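Local coordinates for D-ribulose-5-phosphate 3-epimerase, putative (Plasmodium falciparum, PDB 1TQX), which probably catalyses the interconversion of D-ribulose 5-phosphate and D-xylulose 5-phosphate, with one divalent metal ion bound per subunit, at residues Val39-Phe44 / Met72-Glu77; Gly180-Glu185 / Asn196-Gly201. One frame throughout, in Å; residues are numbered along the deposited sequence.

Contact 1: residues Val39-Phe44 / Met72-Glu77; sequences VMDMHF and MVEYPE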
# COMPACT_ATOMS: atom_id res chain seq x y z
N VAL A 39 -7.47 -5.83 -0.57
CA VAL A 39 -8.33 -6.84 -1.19
C VAL A 39 -7.69 -8.21 -0.95
O VAL A 39 -6.56 -8.45 -1.38
CB VAL A 39 -8.46 -6.59 -2.71
CG1 VAL A 39 -9.39 -7.62 -3.35
CG2 VAL A 39 -8.99 -5.17 -2.95
N MET A 40 -8.41 -9.10 -0.27
CA MET A 40 -7.92 -10.44 0.06
C MET A 40 -8.95 -11.47 -0.42
O MET A 40 -10.15 -11.27 -0.24
CB MET A 40 -7.72 -10.55 1.58
CG MET A 40 -6.82 -9.45 2.14
SD MET A 40 -6.85 -9.45 3.93
CE MET A 40 -5.58 -8.23 4.30
N ASP A 41 -8.47 -12.57 -1.02
CA ASP A 41 -9.38 -13.57 -1.59
C ASP A 41 -9.44 -14.94 -0.93
O ASP A 41 -9.89 -15.90 -1.56
CB ASP A 41 -9.04 -13.77 -3.08
CG ASP A 41 -7.67 -14.40 -3.29
OD1 ASP A 41 -6.94 -14.62 -2.30
OD2 ASP A 41 -7.33 -14.69 -4.46
N MET A 42 -8.98 -15.04 0.31
CA MET A 42 -8.99 -16.30 1.05
C MET A 42 -8.11 -17.38 0.40
O MET A 42 -8.15 -18.55 0.79
CB MET A 42 -10.43 -16.82 1.20
CG MET A 42 -10.58 -17.94 2.23
SD MET A 42 -9.92 -17.50 3.87
CE MET A 42 -11.22 -16.48 4.47
N HIS A 43 -7.33 -16.99 -0.61
CA HIS A 43 -6.43 -17.92 -1.28
C HIS A 43 -4.99 -17.45 -1.18
O HIS A 43 -4.13 -18.18 -0.66
CB HIS A 43 -6.83 -18.12 -2.75
CG HIS A 43 -8.09 -18.91 -2.93
ND1 HIS A 43 -9.33 -18.42 -2.55
CD2 HIS A 43 -8.31 -20.14 -3.44
CE1 HIS A 43 -10.25 -19.33 -2.82
NE2 HIS A 43 -9.66 -20.38 -3.36
N PHE A 44 -4.70 -16.23 -1.64
CA PHE A 44 -3.34 -15.72 -1.55
C PHE A 44 -2.98 -15.49 -0.09
O PHE A 44 -1.82 -15.60 0.31
CB PHE A 44 -3.19 -14.42 -2.34
CG PHE A 44 -1.79 -13.89 -2.35
CD1 PHE A 44 -0.81 -14.50 -3.13
CD2 PHE A 44 -1.43 -12.83 -1.53
CE1 PHE A 44 0.52 -14.06 -3.10
CE2 PHE A 44 -0.11 -12.38 -1.49
CZ PHE A 44 0.86 -13.00 -2.27
N MET A 72 -4.00 -8.48 -2.56
CA MET A 72 -3.41 -9.67 -1.95
C MET A 72 -4.29 -10.81 -2.44
O MET A 72 -5.02 -11.43 -1.67
CB MET A 72 -3.46 -9.58 -0.42
CG MET A 72 -2.45 -8.60 0.15
SD MET A 72 -2.61 -8.33 1.93
CE MET A 72 -3.58 -6.84 1.96
N VAL A 73 -4.20 -11.07 -3.74
CA VAL A 73 -5.02 -12.09 -4.38
C VAL A 73 -4.27 -12.87 -5.44
O VAL A 73 -3.20 -12.46 -5.90
CB VAL A 73 -6.22 -11.45 -5.10
CG1 VAL A 73 -7.06 -10.63 -4.13
CG2 VAL A 73 -5.71 -10.55 -6.24
N GLU A 74 -4.84 -14.01 -5.82
CA GLU A 74 -4.27 -14.81 -6.90
C GLU A 74 -4.89 -14.20 -8.15
O GLU A 74 -5.96 -13.58 -8.07
CB GLU A 74 -4.70 -16.29 -6.80
CG GLU A 74 -4.44 -16.96 -5.46
CD GLU A 74 -4.66 -18.47 -5.51
OE1 GLU A 74 -5.65 -18.92 -6.13
OE2 GLU A 74 -3.84 -19.21 -4.91
N TYR A 75 -4.23 -14.35 -9.29
CA TYR A 75 -4.74 -13.82 -10.55
C TYR A 75 -5.06 -12.32 -10.50
O TYR A 75 -6.15 -11.90 -10.89
CB TYR A 75 -6.02 -14.58 -10.94
CG TYR A 75 -5.89 -16.08 -10.86
CD1 TYR A 75 -5.01 -16.76 -11.69
CD2 TYR A 75 -6.65 -16.82 -9.96
CE1 TYR A 75 -4.88 -18.15 -11.63
CE2 TYR A 75 -6.54 -18.21 -9.89
CZ TYR A 75 -5.65 -18.86 -10.73
OH TYR A 75 -5.52 -20.24 -10.68
N PRO A 76 -4.11 -11.50 -10.03
CA PRO A 76 -4.37 -10.06 -9.97
C PRO A 76 -4.76 -9.42 -11.31
O PRO A 76 -5.41 -8.38 -11.34
CB PRO A 76 -3.07 -9.49 -9.40
CG PRO A 76 -2.04 -10.46 -9.90
CD PRO A 76 -2.72 -11.79 -9.64
N GLU A 77 -4.35 -10.04 -12.41
CA GLU A 77 -4.66 -9.53 -13.74
C GLU A 77 -6.18 -9.41 -13.94
O GLU A 77 -6.66 -8.51 -14.64
CB GLU A 77 -4.07 -10.47 -14.81
CG GLU A 77 -4.52 -11.94 -14.68
CD GLU A 77 -3.60 -12.80 -13.81
OE1 GLU A 77 -2.77 -12.25 -13.04
OE2 GLU A 77 -3.71 -14.04 -13.89
O HOH W 1 -8.46 -13.83 -6.80

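Contact 2: residues Gly180-Glu185 / Asn196-Gly201; sequences GGLNIE and NIIVAG. With SO4 (sulfate ion), chain C.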
# COMPACT_ATOMS: atom_id res chain seq x y z
N GLY A 180 2.11 -2.61 7.75
CA GLY A 180 2.11 -3.63 8.79
C GLY A 180 2.73 -3.15 10.09
O GLY A 180 3.95 -3.09 10.23
N GLY A 181 1.87 -2.80 11.05
CA GLY A 181 2.35 -2.35 12.35
C GLY A 181 2.91 -0.94 12.41
O GLY A 181 3.69 -0.63 13.31
N LEU A 182 2.53 -0.08 11.47
CA LEU A 182 3.02 1.29 11.48
C LEU A 182 2.31 2.15 12.52
O LEU A 182 1.08 2.18 12.58
CB LEU A 182 2.85 1.94 10.09
CG LEU A 182 3.98 1.76 9.07
CD1 LEU A 182 5.28 2.35 9.63
CD2 LEU A 182 4.16 0.28 8.75
N ASN A 183 3.10 2.82 13.35
CA ASN A 183 2.56 3.73 14.35
C ASN A 183 3.50 4.93 14.37
O ASN A 183 4.39 5.01 13.51
CB ASN A 183 2.46 3.03 15.73
CG ASN A 183 3.77 2.42 16.18
OD1 ASN A 183 3.78 1.39 16.86
ND2 ASN A 183 4.87 3.04 15.82
N ILE A 184 3.34 5.86 15.30
CA ILE A 184 4.21 7.03 15.29
C ILE A 184 5.70 6.68 15.32
O ILE A 184 6.48 7.21 14.52
CB ILE A 184 3.87 8.00 16.46
CG1 ILE A 184 2.53 8.69 16.16
CG2 ILE A 184 4.98 9.04 16.64
CD1 ILE A 184 2.04 9.60 17.27
N GLU A 185 6.09 5.78 16.21
CA GLU A 185 7.49 5.40 16.32
C GLU A 185 8.05 4.61 15.14
O GLU A 185 9.18 4.87 14.70
CB GLU A 185 7.73 4.61 17.61
CG GLU A 185 9.21 4.38 17.90
CD GLU A 185 9.47 3.61 19.18
OE1 GLU A 185 10.65 3.47 19.55
OE2 GLU A 185 8.50 3.15 19.82
N ASN A 196 8.46 6.70 2.12
CA ASN A 196 7.78 7.99 1.98
C ASN A 196 6.25 7.86 1.98
O ASN A 196 5.54 8.86 2.04
CB ASN A 196 8.24 8.74 0.73
CG ASN A 196 7.89 8.02 -0.57
OD1 ASN A 196 8.42 6.95 -0.85
ND2 ASN A 196 7.01 8.63 -1.36
N ILE A 197 5.75 6.63 1.91
CA ILE A 197 4.32 6.39 1.94
C ILE A 197 4.06 5.46 3.12
O ILE A 197 4.64 4.38 3.21
CB ILE A 197 3.81 5.74 0.64
CG1 ILE A 197 4.20 6.62 -0.56
CG2 ILE A 197 2.30 5.58 0.70
CD1 ILE A 197 3.70 6.11 -1.88
N ILE A 198 3.17 5.88 4.02
CA ILE A 198 2.89 5.11 5.22
C ILE A 198 1.48 4.55 5.30
O ILE A 198 0.51 5.30 5.33
CB ILE A 198 3.11 5.99 6.47
CG1 ILE A 198 4.50 6.64 6.40
CG2 ILE A 198 2.93 5.15 7.74
CD1 ILE A 198 5.66 5.67 6.34
N VAL A 199 1.37 3.23 5.34
CA VAL A 199 0.06 2.60 5.47
C VAL A 199 -0.12 2.27 6.94
O VAL A 199 0.69 1.54 7.53
CB VAL A 199 -0.03 1.29 4.64
CG1 VAL A 199 -1.34 0.57 4.96
CG2 VAL A 199 0.05 1.61 3.16
N ALA A 200 -1.17 2.80 7.55
CA ALA A 200 -1.42 2.55 8.97
C ALA A 200 -2.88 2.23 9.19
O ALA A 200 -3.76 2.94 8.70
CB ALA A 200 -1.02 3.78 9.79
N GLY A 201 -3.15 1.17 9.93
CA GLY A 201 -4.52 0.79 10.19
C GLY A 201 -4.92 1.06 11.63
O GLY A 201 -5.52 2.09 11.94
S SO4 C . -1.87 -2.48 10.93
O1 SO4 C . -1.97 -1.36 9.98
O2 SO4 C . -1.31 -3.66 10.25
O3 SO4 C . -0.96 -2.10 12.02
O4 SO4 C . -3.20 -2.78 11.48
O HOH W 2 0.56 -0.60 9.11
O HOH W 3 -1.24 0.58 12.43

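Contact 1: residues Val39-Phe44 / Met72-Glu77
Met40 pairs with Met72 in a parallel beta bridge where two neighbouring strands of the TIM barrel, 34-40 and 66-72, run out into their C-terminal loops. Among the backbone bonds, Met72 N donates to Val39 O over 2.8 Å, and Met40 CA adds a C-H...O contact to Met72 O. Beyond the bridge the pairing passes to a side chain. Asp41 OD2 accepts from Glu74 N at 2.9 Å in a nearly straight bond (173°) that reaches it from above the carboxylate plane, and a water joins the same oxygen to Glu74 O. The other oxygen, OD1, turns back on its own loop: it takes Phe44 N on its syn lone pair and His43 N from above the plane, an Asx turn within a wider Asx motif. With four partners in all, two on each oxygen, the carboxylate is held firmly in place and clasps both loops.

Apolar contacts flank this polar centre. The Met40 and Met72 side chains run alongside each other in the same direction, and their CE methyls press together at 3.4 Å, tighter than usual; Met72 also lies close to the zinc ligands Asp38 and His70. Val39 CG1 meets Val73 CG1 obliquely on the face of the strand opposite Met40. Phe44, its CG anti to the backbone N (chi1 -176°), lays CD2 against Met72 CB and continues to the ring of His92. The solvent-exposed His43 crosses Glu74 at about a right angle, CB resting 3.5 Å from Glu74 CD, while His43 ND1 bonds in its ring plane to Asp41 O at 2.8 Å.

Contact 2: residues Gly180-Glu185 / Asn196-Gly201
Leu182 meets strand 197-200 directly, its CB 3.4 Å from Val199 O and its CG 3.8 Å from Ile198 CG2. The leucine and isoleucine side chains lie roughly perpendicular; in Ile198 a chi1 of -51° sets CG1 beside the backbone N and leaves the CG2 branch anti to it, turned to the leucine. Ala200 CB lies 3.8 Å from Leu182 O and 4.3 Å from Leu182 CB.

A second shell of water and anion joins the two backbones. One water takes Gly180 N and Leu182 N as donors and gives its own hydrogens to Val199 O, at 2.7 Å, and to sulfate O1, making four bonds that bridge loop, strand and anion. Another donates to Leu182 O and to sulfate O3 and accepts a weak bond from Gly201 N. The sulfate, probably from the crystallisation liquor, also receives weak bonds from Gly201 N (2.8 Å to O1) and from Gly181 N, whose N-H is shared between O2 and O3 (3.1 Å to O3). Gly153 N and Thr202 OG1 add further bonds. Gly181, Gly201, Gly153 and Thr202 are predicted substrate ligands, so the anion probably marks the phosphate site, as in other phosphate-binding TIM barrels. Gly201 is also the N-cap of helix 202-205.

Farther out, Thr146 OG1 bonds Gly180 O, and Ser203 OG bonds Leu182 O. The contact joins parts of the beta-alpha-beta unit of strand 175-179, helix 184-193 and strand 197-200; Leu182 packs on Thr187 and Ser190 of helix 184-193, while Ile198 and Ala200 touch Val221 and Met217 of helix 210-223.

Contacts 1 and 2 both reach the single parallel sheet of the barrel, on opposite sides of the chain's centre; their own centres lie about 22 Å apart, and their nearest atoms about 8 Å. The zinc site, formed by His36, Asp38, His70 and Asp179, relates them. The side chain of Met72 in contact 1 comes within about 4 Å of the metal, and that of Val199 in contact 2 within about 5 Å. Met72 thus brings contact 1 to the zinc, while contact 2 reaches both the zinc, through Val199, and the sulfate, through Gly181 and Gly201, consistent with a substrate that spans from metal to phosphate pocket.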